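Local coordinates for protein fructosyl amine: oxygen oxidoreductase (Aspergillus fumigatus, PDB 3DJE) that oxidatively deglycates fructosyl amino acids (Amadori products), using bound FAD and molecular oxygen, at residues T34-Y39 / K177-T182; V187-F192 / G199-D204; A210-L215 / Q352-V357. All coordinates share one frame; numbering follows the deposited sequence.

Contact 1: T34-Y39 / K177-T182; sequences TVLDPY and KFVTGT. With FAD (flavin-adenine dinucleotide), chain C.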
loop_
_atom_site.group_PDB
_atom_site.type_symbol
_atom_site.label_atom_id
_atom_site.label_comp_id
_atom_site.label_asym_id
_atom_site.label_seq_id
_atom_site.Cartn_x
_atom_site.Cartn_y
_atom_site.Cartn_z
ATOM N N THR A 34 -12.120 16.268 11.247
ATOM C CA THR A 34 -12.033 16.799 9.890
ATOM C C THR A 34 -10.876 16.126 9.168
ATOM O O THR A 34 -9.790 15.972 9.736
ATOM C CB THR A 34 -11.817 18.330 9.897
ATOM O OG1 THR A 34 -12.909 18.959 10.581
ATOM C CG2 THR A 34 -11.771 18.884 8.482
ATOM N N VAL A 35 -11.111 15.725 7.924
ATOM C CA VAL A 35 -10.060 15.120 7.104
ATOM C C VAL A 35 -9.805 16.003 5.890
ATOM O O VAL A 35 -10.760 16.399 5.199
ATOM C CB VAL A 35 -10.442 13.687 6.630
ATOM C CG1 VAL A 35 -9.254 13.022 5.902
ATOM C CG2 VAL A 35 -10.877 12.806 7.808
ATOM N N LEU A 36 -8.522 16.258 5.618
ATOM C CA LEU A 36 -8.096 17.110 4.492
ATOM C C LEU A 36 -7.328 16.313 3.450
ATOM O O LEU A 36 -6.384 15.602 3.783
ATOM C CB LEU A 36 -7.166 18.227 5.000
ATOM C CG LEU A 36 -7.707 19.173 6.075
ATOM C CD1 LEU A 36 -6.571 20.075 6.570
ATOM C CD2 LEU A 36 -8.871 19.998 5.548
ATOM N N ASP A 37 -7.693 16.469 2.184
ATOM C CA ASP A 37 -6.951 15.794 1.099
ATOM C C ASP A 37 -7.067 16.624 -0.189
ATOM O O ASP A 37 -8.141 17.119 -0.482
ATOM C CB ASP A 37 -7.538 14.390 0.898
ATOM C CG ASP A 37 -6.615 13.453 0.132
ATOM O OD1 ASP A 37 -6.366 13.698 -1.070
ATOM O OD2 ASP A 37 -6.136 12.465 0.729
ATOM N N PRO A 38 -5.961 16.771 -0.957
ATOM C CA PRO A 38 -5.967 17.560 -2.191
ATOM C C PRO A 38 -6.744 16.919 -3.349
ATOM O O PRO A 38 -6.978 17.586 -4.368
ATOM C CB PRO A 38 -4.474 17.674 -2.549
ATOM C CG PRO A 38 -3.830 16.506 -1.927
ATOM C CD PRO A 38 -4.626 16.233 -0.658
ATOM N N TYR A 39 -7.149 15.659 -3.189
ATOM C CA TYR A 39 -7.956 14.967 -4.203
ATOM C C TYR A 39 -9.308 14.517 -3.632
ATOM O O TYR A 39 -9.400 14.212 -2.447
ATOM C CB TYR A 39 -7.211 13.745 -4.751
ATOM C CG TYR A 39 -5.978 14.068 -5.560
ATOM C CD1 TYR A 39 -6.011 14.027 -6.955
ATOM C CD2 TYR A 39 -4.777 14.402 -4.938
ATOM C CE1 TYR A 39 -4.870 14.327 -7.711
ATOM C CE2 TYR A 39 -3.628 14.722 -5.690
ATOM C CZ TYR A 39 -3.693 14.673 -7.072
ATOM O OH TYR A 39 -2.566 14.967 -7.821
ATOM N N LYS A 177 -16.069 15.090 8.796
ATOM C CA LYS A 177 -16.033 16.108 7.752
ATOM C C LYS A 177 -14.877 15.792 6.813
ATOM O O LYS A 177 -13.734 15.694 7.248
ATOM C CB LYS A 177 -15.828 17.483 8.392
ATOM C CG LYS A 177 -16.941 17.884 9.361
ATOM C CD LYS A 177 -16.449 18.849 10.446
ATOM C CE LYS A 177 -15.918 18.124 11.688
ATOM N NZ LYS A 177 -16.796 17.014 12.168
ATOM N N PHE A 178 -15.176 15.609 5.530
ATOM C CA PHE A 178 -14.117 15.455 4.530
ATOM C C PHE A 178 -14.033 16.711 3.700
ATOM O O PHE A 178 -15.010 17.083 3.040
ATOM C CB PHE A 178 -14.358 14.252 3.603
ATOM C CG PHE A 178 -14.071 12.924 4.243
ATOM C CD1 PHE A 178 -12.904 12.217 3.938
ATOM C CD2 PHE A 178 -14.964 12.378 5.153
ATOM C CE1 PHE A 178 -12.638 10.972 4.540
ATOM C CE2 PHE A 178 -14.712 11.142 5.762
ATOM C CZ PHE A 178 -13.546 10.437 5.460
ATOM N N VAL A 179 -12.866 17.347 3.727
ATOM C CA VAL A 179 -12.609 18.538 2.922
ATOM C C VAL A 179 -11.565 18.155 1.878
ATOM O O VAL A 179 -10.380 18.011 2.190
ATOM C CB VAL A 179 -12.127 19.734 3.784
ATOM C CG1 VAL A 179 -11.874 20.961 2.901
ATOM C CG2 VAL A 179 -13.146 20.038 4.900
ATOM N N THR A 180 -12.026 17.964 0.647
ATOM C CA THR A 180 -11.204 17.335 -0.376
ATOM C C THR A 180 -11.139 18.163 -1.645
ATOM O O THR A 180 -12.020 18.995 -1.906
ATOM C CB THR A 180 -11.725 15.934 -0.742
ATOM O OG1 THR A 180 -13.042 16.043 -1.300
ATOM C CG2 THR A 180 -11.721 15.011 0.472
ATOM N N GLY A 181 -10.101 17.921 -2.431
ATOM C CA GLY A 181 -9.884 18.702 -3.631
ATOM C C GLY A 181 -8.855 19.782 -3.404
ATOM O O GLY A 181 -8.429 20.042 -2.282
ATOM N N THR A 182 -8.437 20.397 -4.497
ATOM C CA THR A 182 -7.450 21.456 -4.459
ATOM C C THR A 182 -8.137 22.749 -4.927
ATOM O O THR A 182 -8.846 22.744 -5.953
ATOM C CB THR A 182 -6.232 21.081 -5.351
ATOM O OG1 THR A 182 -5.574 19.918 -4.813
ATOM C CG2 THR A 182 -5.239 22.217 -5.441
HETATM P PA FAD C . -2.110 6.640 0.757
HETATM O O1A FAD C . -3.250 5.718 0.727
HETATM O O2A FAD C . -1.294 6.809 -0.485
HETATM O O5B FAD C . -2.722 8.014 1.244
HETATM C C5B FAD C . -1.967 9.227 1.298
HETATM C C4B FAD C . -2.974 10.380 1.195
HETATM O O4B FAD C . -2.183 11.547 1.487
HETATM C C3B FAD C . -3.433 10.495 -0.277
HETATM O O3B FAD C . -4.858 10.348 -0.389
HETATM C C2B FAD C . -2.971 11.915 -0.642
HETATM O O2B FAD C . -3.933 12.614 -1.492
HETATM C C1B FAD C . -2.789 12.569 0.757
HETATM N N9A FAD C . -1.999 13.826 0.580
HETATM C C8A FAD C . -0.934 14.045 -0.221
HETATM N N7A FAD C . -0.569 15.340 -0.116
HETATM C C5A FAD C . -1.405 15.931 0.749
HETATM C C6A FAD C . -1.534 17.236 1.238
HETATM N N6A FAD C . -0.692 18.207 0.812
HETATM N N1A FAD C . -2.513 17.504 2.124
HETATM C C2A FAD C . -3.356 16.552 2.541
HETATM N N3A FAD C . -3.265 15.296 2.092
HETATM C C4A FAD C . -2.299 14.971 1.199
HETATM N N1 FAD C . -0.521 -3.244 0.198
HETATM C C2 FAD C . -1.152 -4.438 0.542
HETATM O O2 FAD C . -1.507 -4.670 1.699
HETATM N N3 FAD C . -1.376 -5.392 -0.451
HETATM C C4 FAD C . -0.977 -5.189 -1.768
HETATM O O4 FAD C . -1.196 -6.056 -2.623
HETATM C C4X FAD C . -0.327 -3.989 -2.096
HETATM N N5 FAD C . 0.101 -3.759 -3.402
HETATM C C5X FAD C . 0.582 -2.500 -3.752
HETATM C C6 FAD C . 0.805 -2.223 -5.097
HETATM C C7 FAD C . 1.241 -0.963 -5.488
HETATM C C7M FAD C . 1.493 -0.723 -6.983
HETATM C C8 FAD C . 1.432 0.039 -4.537
HETATM C C8M FAD C . 1.842 1.462 -4.985
HETATM C C9 FAD C . 1.189 -0.241 -3.185
HETATM C C9A FAD C . 0.750 -1.510 -2.786
HETATM N N10 FAD C . 0.511 -1.826 -1.434
HETATM C C10 FAD C . -0.109 -3.032 -1.108
HETATM C "C1'" FAD C . 0.891 -0.888 -0.368
HETATM C "C2'" FAD C . -0.317 -0.042 0.036
HETATM O "O2'" FAD C . -1.043 0.371 -1.143
HETATM C "C3'" FAD C . 0.164 1.175 0.821
HETATM O "O3'" FAD C . 1.109 0.747 1.824
HETATM C "C4'" FAD C . -0.984 1.890 1.542
HETATM O "O4'" FAD C . -2.116 2.068 0.690
HETATM C "C5'" FAD C . -0.491 3.263 2.015
HETATM O "O5'" FAD C . -1.538 3.926 2.743
HETATM P P FAD C . -1.317 5.418 3.287
HETATM O O1P FAD C . -0.055 5.462 4.084
HETATM O O2P FAD C . -2.603 5.817 3.893
HETATM O O3P FAD C . -1.097 6.307 1.965
#
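The Phe178 ring presents one face to Val35, whose CB lies 3.9 Å from Phe178 CD1 and whose CG2 sits toward the rim; helix 160-173 supplies Ala168, Ala171 and Gln172 as further neighbours of the ring. The pair belongs to the parallel part of the mixed sheet in a Rossmann-type FAD-binding fold, with 177-180 as its edge strand beside 33-37. Its ladder runs from Val35 N to Lys177 O, from Val179 N to Val35 O (2.7 Å, nearly straight) and from Asp37 N to Val179 O. Beta-branched residues suit the extended chain, and on the face opposite Val35 and Phe178, Leu36 CD2 rests 3.7 Å from Val179 CB.

At the strand end Asp37 binds the adenosine ribose, OD1 taking FAD O2B and OD2 taking FAD O3B, each at 2.7 Å. CG stands anti to the backbone N (chi1 -162°), which turns the carboxylate toward the ribose; OD1 also accepts from Tyr39 N on its anti lone pair, an Asx turn, while Ala14 N donates to OD2. Pro38 CD lies 3.2 Å from FAD N3A. Gly181 suits its positive phi (99°), where a side chain would press on the preceding carbonyl, and Thr182 OG1 donates to Pro38 O at 2.8 Å, on an in-plane lone pair.

Contact 2: V187-F192 / G199-D204; sequences VVTLIF and GAVTAD. Unlike the reference sequence in segment 199-204: Ala203 (reference Gly). With FAD (flavin-adenine dinucleotide), chain C.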
loop_
_atom_site.group_PDB
_atom_site.type_symbol
_atom_site.label_atom_id
_atom_site.label_comp_id
_atom_site.label_asym_id
_atom_site.label_seq_id
_atom_site.Cartn_x
_atom_site.Cartn_y
_atom_site.Cartn_z
ATOM N N VAL A 187 -3.008 20.566 2.111
ATOM C CA VAL A 187 -2.258 21.172 3.217
ATOM C C VAL A 187 -0.942 21.723 2.676
ATOM O O VAL A 187 -0.234 21.039 1.922
ATOM C CB VAL A 187 -1.972 20.153 4.339
ATOM C CG1 VAL A 187 -1.012 20.737 5.350
ATOM C CG2 VAL A 187 -3.278 19.742 5.029
ATOM N N VAL A 188 -0.612 22.954 3.075
ATOM C CA VAL A 188 0.650 23.574 2.640
ATOM C C VAL A 188 1.692 23.655 3.748
ATOM O O VAL A 188 2.891 23.752 3.469
ATOM C CB VAL A 188 0.465 24.968 1.986
ATOM C CG1 VAL A 188 -0.405 24.846 0.718
ATOM C CG2 VAL A 188 -0.108 25.977 2.985
ATOM N N THR A 189 1.222 23.645 4.995
ATOM C CA THR A 189 2.107 23.534 6.160
ATOM C C THR A 189 1.304 23.120 7.372
ATOM O O THR A 189 0.116 23.387 7.444
ATOM C CB THR A 189 2.832 24.875 6.477
ATOM O OG1 THR A 189 3.789 24.666 7.528
ATOM C CG2 THR A 189 1.843 25.973 6.880
ATOM N N LEU A 190 1.954 22.428 8.304
ATOM C CA LEU A 190 1.370 22.300 9.634
ATOM C C LEU A 190 1.552 23.640 10.356
ATOM O O LEU A 190 2.386 24.478 9.950
ATOM C CB LEU A 190 2.057 21.159 10.412
ATOM C CG LEU A 190 1.974 19.773 9.749
ATOM C CD1 LEU A 190 2.774 18.746 10.557
ATOM C CD2 LEU A 190 0.517 19.324 9.583
ATOM N N ILE A 191 0.752 23.846 11.396
ATOM C CA ILE A 191 0.862 25.037 12.238
ATOM C C ILE A 191 1.834 24.755 13.372
ATOM O O ILE A 191 1.528 23.967 14.249
ATOM C CB ILE A 191 -0.501 25.458 12.836
ATOM C CG1 ILE A 191 -1.502 25.800 11.722
ATOM C CG2 ILE A 191 -0.336 26.665 13.790
ATOM C CD1 ILE A 191 -2.945 25.938 12.240
ATOM N N PHE A 192 2.998 25.413 13.356
ATOM C CA PHE A 192 4.016 25.214 14.406
ATOM C C PHE A 192 3.996 26.396 15.360
ATOM O O PHE A 192 4.295 27.529 14.969
ATOM C CB PHE A 192 5.411 25.040 13.803
ATOM C CG PHE A 192 5.605 23.726 13.077
ATOM C CD1 PHE A 192 6.066 22.603 13.755
ATOM C CD2 PHE A 192 5.336 23.623 11.710
ATOM C CE1 PHE A 192 6.258 21.386 13.078
ATOM C CE2 PHE A 192 5.526 22.412 11.029
ATOM C CZ PHE A 192 5.987 21.305 11.714
ATOM N N GLY A 199 -2.361 22.252 14.232
ATOM C CA GLY A 199 -3.280 22.020 13.101
ATOM C C GLY A 199 -2.551 22.192 11.784
ATOM O O GLY A 199 -1.347 21.902 11.685
ATOM N N ALA A 200 -3.278 22.664 10.772
ATOM C CA ALA A 200 -2.722 22.802 9.415
ATOM C C ALA A 200 -3.293 24.001 8.683
ATOM O O ALA A 200 -4.372 24.493 9.016
ATOM C CB ALA A 200 -3.009 21.549 8.592
ATOM N N VAL A 201 -2.566 24.445 7.668
ATOM C CA VAL A 201 -3.074 25.492 6.772
ATOM C C VAL A 201 -3.219 24.880 5.389
ATOM O O VAL A 201 -2.295 24.208 4.915
ATOM C CB VAL A 201 -2.107 26.681 6.691
ATOM C CG1 VAL A 201 -2.676 27.781 5.791
ATOM C CG2 VAL A 201 -1.805 27.232 8.086
ATOM N N THR A 202 -4.361 25.130 4.738
ATOM C CA THR A 202 -4.586 24.626 3.374
ATOM C C THR A 202 -4.294 25.701 2.319
ATOM O O THR A 202 -4.192 26.889 2.658
ATOM C CB THR A 202 -5.995 24.028 3.194
ATOM O OG1 THR A 202 -6.972 24.942 3.705
ATOM C CG2 THR A 202 -6.106 22.713 3.979
ATOM N N ALA A 203 -4.157 25.276 1.063
ATOM C CA ALA A 203 -3.715 26.155 -0.029
ATOM C C ALA A 203 -4.696 27.282 -0.363
ATOM O O ALA A 203 -4.309 28.240 -1.061
ATOM C CB ALA A 203 -3.446 25.339 -1.274
ATOM N N ASP A 204 -5.955 27.141 0.064
ATOM C CA ASP A 204 -6.953 28.227 -0.041
ATOM C C ASP A 204 -6.765 29.305 1.033
ATOM O O ASP A 204 -7.548 30.267 1.114
ATOM C CB ASP A 204 -8.391 27.683 0.007
ATOM C CG ASP A 204 -8.707 26.952 1.289
ATOM O OD1 ASP A 204 -7.750 26.636 2.053
ATOM O OD2 ASP A 204 -9.916 26.692 1.556
HETATM P PA FAD C . -2.110 6.640 0.757
HETATM O O1A FAD C . -3.250 5.718 0.727
HETATM O O2A FAD C . -1.294 6.809 -0.485
HETATM O O5B FAD C . -2.722 8.014 1.244
HETATM C C5B FAD C . -1.967 9.227 1.298
HETATM C C4B FAD C . -2.974 10.380 1.195
HETATM O O4B FAD C . -2.183 11.547 1.487
HETATM C C3B FAD C . -3.433 10.495 -0.277
HETATM O O3B FAD C . -4.858 10.348 -0.389
HETATM C C2B FAD C . -2.971 11.915 -0.642
HETATM O O2B FAD C . -3.933 12.614 -1.492
HETATM C C1B FAD C . -2.789 12.569 0.757
HETATM N N9A FAD C . -1.999 13.826 0.580
HETATM C C8A FAD C . -0.934 14.045 -0.221
HETATM N N7A FAD C . -0.569 15.340 -0.116
HETATM C C5A FAD C . -1.405 15.931 0.749
HETATM C C6A FAD C . -1.534 17.236 1.238
HETATM N N6A FAD C . -0.692 18.207 0.812
HETATM N N1A FAD C . -2.513 17.504 2.124
HETATM C C2A FAD C . -3.356 16.552 2.541
HETATM N N3A FAD C . -3.265 15.296 2.092
HETATM C C4A FAD C . -2.299 14.971 1.199
HETATM N N1 FAD C . -0.521 -3.244 0.198
HETATM C C2 FAD C . -1.152 -4.438 0.542
HETATM O O2 FAD C . -1.507 -4.670 1.699
HETATM N N3 FAD C . -1.376 -5.392 -0.451
HETATM C C4 FAD C . -0.977 -5.189 -1.768
HETATM O O4 FAD C . -1.196 -6.056 -2.623
HETATM C C4X FAD C . -0.327 -3.989 -2.096
HETATM N N5 FAD C . 0.101 -3.759 -3.402
HETATM C C5X FAD C . 0.582 -2.500 -3.752
HETATM C C6 FAD C . 0.805 -2.223 -5.097
HETATM C C7 FAD C . 1.241 -0.963 -5.488
HETATM C C7M FAD C . 1.493 -0.723 -6.983
HETATM C C8 FAD C . 1.432 0.039 -4.537
HETATM C C8M FAD C . 1.842 1.462 -4.985
HETATM C C9 FAD C . 1.189 -0.241 -3.185
HETATM C C9A FAD C . 0.750 -1.510 -2.786
HETATM N N10 FAD C . 0.511 -1.826 -1.434
HETATM C C10 FAD C . -0.109 -3.032 -1.108
HETATM C "C1'" FAD C . 0.891 -0.888 -0.368
HETATM C "C2'" FAD C . -0.317 -0.042 0.036
HETATM O "O2'" FAD C . -1.043 0.371 -1.143
HETATM C "C3'" FAD C . 0.164 1.175 0.821
HETATM O "O3'" FAD C . 1.109 0.747 1.824
HETATM C "C4'" FAD C . -0.984 1.890 1.542
HETATM O "O4'" FAD C . -2.116 2.068 0.690
HETATM C "C5'" FAD C . -0.491 3.263 2.015
HETATM O "O5'" FAD C . -1.538 3.926 2.743
HETATM P P FAD C . -1.317 5.418 3.287
HETATM O O1P FAD C . -0.055 5.462 4.084
HETATM O O2P FAD C . -2.603 5.817 3.893
HETATM O O3P FAD C . -1.097 6.307 1.965
#
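A beta hairpin with a classic bulge, standing at the adenine end of the FAD pocket, joins 187-192 to 199-204. Val188 and Thr189 both face Val201: Val188 N donates to Val201 O at 2.8 Å and Val201 N to Thr189 O at 2.9 Å, both nearly straight. Past the bulge Ile191 N reaches Gly199 O, coming from above the carbonyl plane rather than along a lone pair. Beside the bulge, Val187 reads the adenine edge with its backbone: Val187 N donates to FAD N1A and FAD N6A donates to Val187 O, each at 3.1 Å. Since the main chain makes the polar bonds, an apolar side chain suits the place: CG2 lies near FAD N1A, and Val187 CG1 packs on Ala200 CB at 3.9 Å.

Thr189 and Val201 lie side by side on the more exposed face. Thr189 turns OG1 anti to its own N (chi1 -174°) to donate to Leu190 O, which leaves CG2 to meet Val201 CB at 4.0 Å. Ile191 CG1 adds to this patch at 3.9 Å from Val201 CG2. Gly199, at a phi of 140°, leaves room for Ile191 CD1 to settle over the backbone, 3.6 Å from Ala200 N.

The buried face carries Leu190 and Ala200; Ala200 touches Leu10 and Val187 touches Val12 of strand 9-12, while Thr202 packs on Leu36 of strand 33-37 and its OG1 bonds to Trp208 NE1 of strand 206-209.

Contact 3: A210-L215 / Q352-V357; sequences AERTFL and QYHSLV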
loop_
_atom_site.group_PDB
_atom_site.type_symbol
_atom_site.label_atom_id
_atom_site.label_comp_id
_atom_site.label_asym_id
_atom_site.label_seq_id
_atom_site.Cartn_x
_atom_site.Cartn_y
_atom_site.Cartn_z
ATOM N N ALA A 210 -6.601 22.425 15.563
ATOM C CA ALA A 210 -7.091 21.189 16.141
ATOM C C ALA A 210 -6.367 20.854 17.422
ATOM O O ALA A 210 -5.201 21.183 17.580
ATOM C CB ALA A 210 -6.927 20.059 15.154
ATOM N N GLU A 211 -7.087 20.194 18.333
ATOM C CA GLU A 211 -6.499 19.685 19.560
ATOM C C GLU A 211 -5.468 18.573 19.324
ATOM O O GLU A 211 -4.488 18.456 20.057
ATOM C CB GLU A 211 -7.614 19.211 20.497
ATOM C CG GLU A 211 -8.485 20.332 21.050
ATOM C CD GLU A 211 -9.298 19.876 22.265
ATOM O OE1 GLU A 211 -8.780 19.049 23.048
ATOM O OE2 GLU A 211 -10.457 20.326 22.431
ATOM N N ARG A 212 -5.721 17.729 18.318
ATOM C CA ARG A 212 -4.750 16.729 17.856
ATOM C C ARG A 212 -4.780 16.698 16.337
ATOM O O ARG A 212 -5.844 16.862 15.739
ATOM C CB ARG A 212 -5.103 15.316 18.357
ATOM C CG ARG A 212 -5.041 15.147 19.879
ATOM C CD ARG A 212 -3.620 15.222 20.400
ATOM N NE ARG A 212 -3.551 14.899 21.824
ATOM C CZ ARG A 212 -3.851 15.750 22.805
ATOM N NH1 ARG A 212 -4.227 16.996 22.534
ATOM N NH2 ARG A 212 -3.772 15.353 24.069
ATOM N N THR A 213 -3.606 16.520 15.742
ATOM C CA THR A 213 -3.433 16.394 14.293
ATOM C C THR A 213 -2.794 15.044 14.005
ATOM O O THR A 213 -1.769 14.706 14.607
ATOM C CB THR A 213 -2.517 17.534 13.759
ATOM O OG1 THR A 213 -3.111 18.813 14.041
ATOM C CG2 THR A 213 -2.250 17.400 12.266
ATOM N N PHE A 214 -3.405 14.281 13.092
ATOM C CA PHE A 214 -2.878 13.008 12.637
ATOM C C PHE A 214 -2.266 13.222 11.261
ATOM O O PHE A 214 -2.933 13.734 10.373
ATOM C CB PHE A 214 -3.993 11.977 12.486
ATOM C CG PHE A 214 -4.673 11.598 13.782
ATOM C CD1 PHE A 214 -4.321 10.427 14.452
ATOM C CD2 PHE A 214 -5.687 12.394 14.309
ATOM C CE1 PHE A 214 -4.967 10.057 15.643
ATOM C CE2 PHE A 214 -6.332 12.029 15.508
ATOM C CZ PHE A 214 -5.963 10.855 16.165
ATOM N N LEU A 215 -1.020 12.803 11.093
ATOM C CA LEU A 215 -0.356 12.908 9.803
ATOM C C LEU A 215 -0.411 11.545 9.107
ATOM O O LEU A 215 0.269 10.602 9.511
ATOM C CB LEU A 215 1.069 13.417 9.985
ATOM C CG LEU A 215 1.885 13.635 8.705
ATOM C CD1 LEU A 215 1.143 14.576 7.759
ATOM C CD2 LEU A 215 3.249 14.186 9.064
ATOM N N GLN A 352 8.282 15.222 20.635
ATOM C CA GLN A 352 8.323 16.615 21.082
ATOM C C GLN A 352 7.021 17.379 20.864
ATOM O O GLN A 352 6.599 18.152 21.738
ATOM C CB GLN A 352 9.481 17.352 20.417
ATOM C CG GLN A 352 9.630 18.795 20.900
ATOM C CD GLN A 352 10.796 19.526 20.266
ATOM O OE1 GLN A 352 11.079 20.675 20.625
ATOM N NE2 GLN A 352 11.492 18.870 19.341
ATOM N N TYR A 353 6.401 17.188 19.697
ATOM C CA TYR A 353 5.142 17.859 19.380
ATOM C C TYR A 353 3.978 17.072 19.977
ATOM O O TYR A 353 3.458 16.135 19.354
ATOM C CB TYR A 353 4.975 18.026 17.861
ATOM C CG TYR A 353 6.177 18.628 17.164
ATOM C CD1 TYR A 353 6.857 19.714 17.719
ATOM C CD2 TYR A 353 6.634 18.112 15.952
ATOM C CE1 TYR A 353 7.976 20.266 17.086
ATOM C CE2 TYR A 353 7.746 18.658 15.300
ATOM C CZ TYR A 353 8.406 19.734 15.878
ATOM O OH TYR A 353 9.504 20.277 15.252
ATOM N N HIS A 354 3.597 17.475 21.187
ATOM C CA HIS A 354 2.564 16.842 22.033
ATOM C C HIS A 354 1.248 16.489 21.317
ATOM O O HIS A 354 0.627 15.470 21.620
ATOM C CB HIS A 354 2.300 17.785 23.232
ATOM C CG HIS A 354 1.131 17.406 24.090
ATOM N ND1 HIS A 354 -0.145 17.883 23.866
ATOM C CD2 HIS A 354 1.053 16.625 25.196
ATOM C CE1 HIS A 354 -0.963 17.391 24.782
ATOM N NE2 HIS A 354 -0.262 16.624 25.600
ATOM N N SER A 355 0.829 17.334 20.381
ATOM C CA SER A 355 -0.490 17.226 19.766
ATOM C C SER A 355 -0.466 16.451 18.456
ATOM O O SER A 355 -1.516 16.260 17.852
ATOM C CB SER A 355 -1.077 18.625 19.519
ATOM O OG SER A 355 -1.165 19.377 20.728
ATOM N N LEU A 356 0.721 16.036 18.015
ATOM C CA LEU A 356 0.870 15.352 16.719
ATOM C C LEU A 356 0.918 13.835 16.860
ATOM O O LEU A 356 1.628 13.306 17.728
ATOM C CB LEU A 356 2.130 15.844 15.997
ATOM C CG LEU A 356 2.426 15.266 14.604
ATOM C CD1 LEU A 356 1.349 15.668 13.610
ATOM C CD2 LEU A 356 3.811 15.700 14.104
ATOM N N VAL A 357 0.163 13.153 15.997
ATOM C CA VAL A 357 0.168 11.690 15.918
ATOM C C VAL A 357 0.572 11.297 14.501
ATOM O O VAL A 357 0.032 11.826 13.534
ATOM C CB VAL A 357 -1.218 11.091 16.240
ATOM C CG1 VAL A 357 -1.160 9.556 16.254
ATOM C CG2 VAL A 357 -1.711 11.585 17.609
HETATM O O HOH W 1 -2.946 21.457 19.571
HETATM O O HOH W 2 -3.422 20.567 21.771
#
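This is a parallel strand pairing inside the FAD-binding sheet, where 212-215 runs between 9-12 and 356-360, with a more polar, hydrated start. Three backbone bonds fix the register: Thr213 N to Ser355 O at 3.0 Å, Val357 N to Thr213 O at 2.8 Å and Leu215 N to Val357 O. A type I turn from Tyr353 to Leu356, closed by Leu356 N on Tyr353 O, leads the second chain directly into its strand at Leu356.

The side chains sort by face. Phe214 and Val357 lie side by side and point the same way; Val357 CG2 lies over one face of the ring, while CB comes to 3.6 Å from Phe214 CD1. A branched, compact residue beside a flat one fills this buried layer closely. On the other face Leu356 CD1 leans back to Thr213 O at 3.4 Å.

At the start of the strand, Arg212 bends at chi2 (-69°), which lays CD over Ser355 and lets NH1 donate to Glu211 O at 2.9 Å. That acceptor lies in the guanidinium plane, although the N-H approaches from above the carbonyl plane. One guanidinium face then meets His354, with CE1 3.5 Å from Arg212 NH2 and the two planes 65° apart, so the groups do not stack flat. Ser355 OG is hydrogen-bonded to Asp196 OD2. One water donates to both Ser355 OG and Glu211 O, the latter at 2.9 Å; a second lies within hydrogen-bonding distance of Ser355 OG and Ala210 O.

Helix 373-382 packs against the Phe214 and Val357 side through Ile377 and Met381; on the opposite side Thr213 touches Val197 of strand 196-202, and strand 9-12 bonds along the far edge of 212-215.

In the fold
Contacts 1 and 3 both belong to the six-stranded FAD-binding sheet, about 18 Å apart between centres and without touching: contact 1 pairs an outermost strand and is partly buried, whereas contact 3 joins two inner strands and is the more buried. Contact 2 is a separate antiparallel hairpin that bridges them, packing Val187 and Thr202 on Leu36 of contact 1 and Gly199 on Thr213 of contact 3; it is partly buried, one face on the sheet and the other more exposed. Contacts 1 and 2 share the cofactor through different chemistry: a carboxylate for the ribose, backbone atoms for the adenine. Contact 3 touches no FAD; its polar groups, at the strand's start, bind waters and neighbouring side chains.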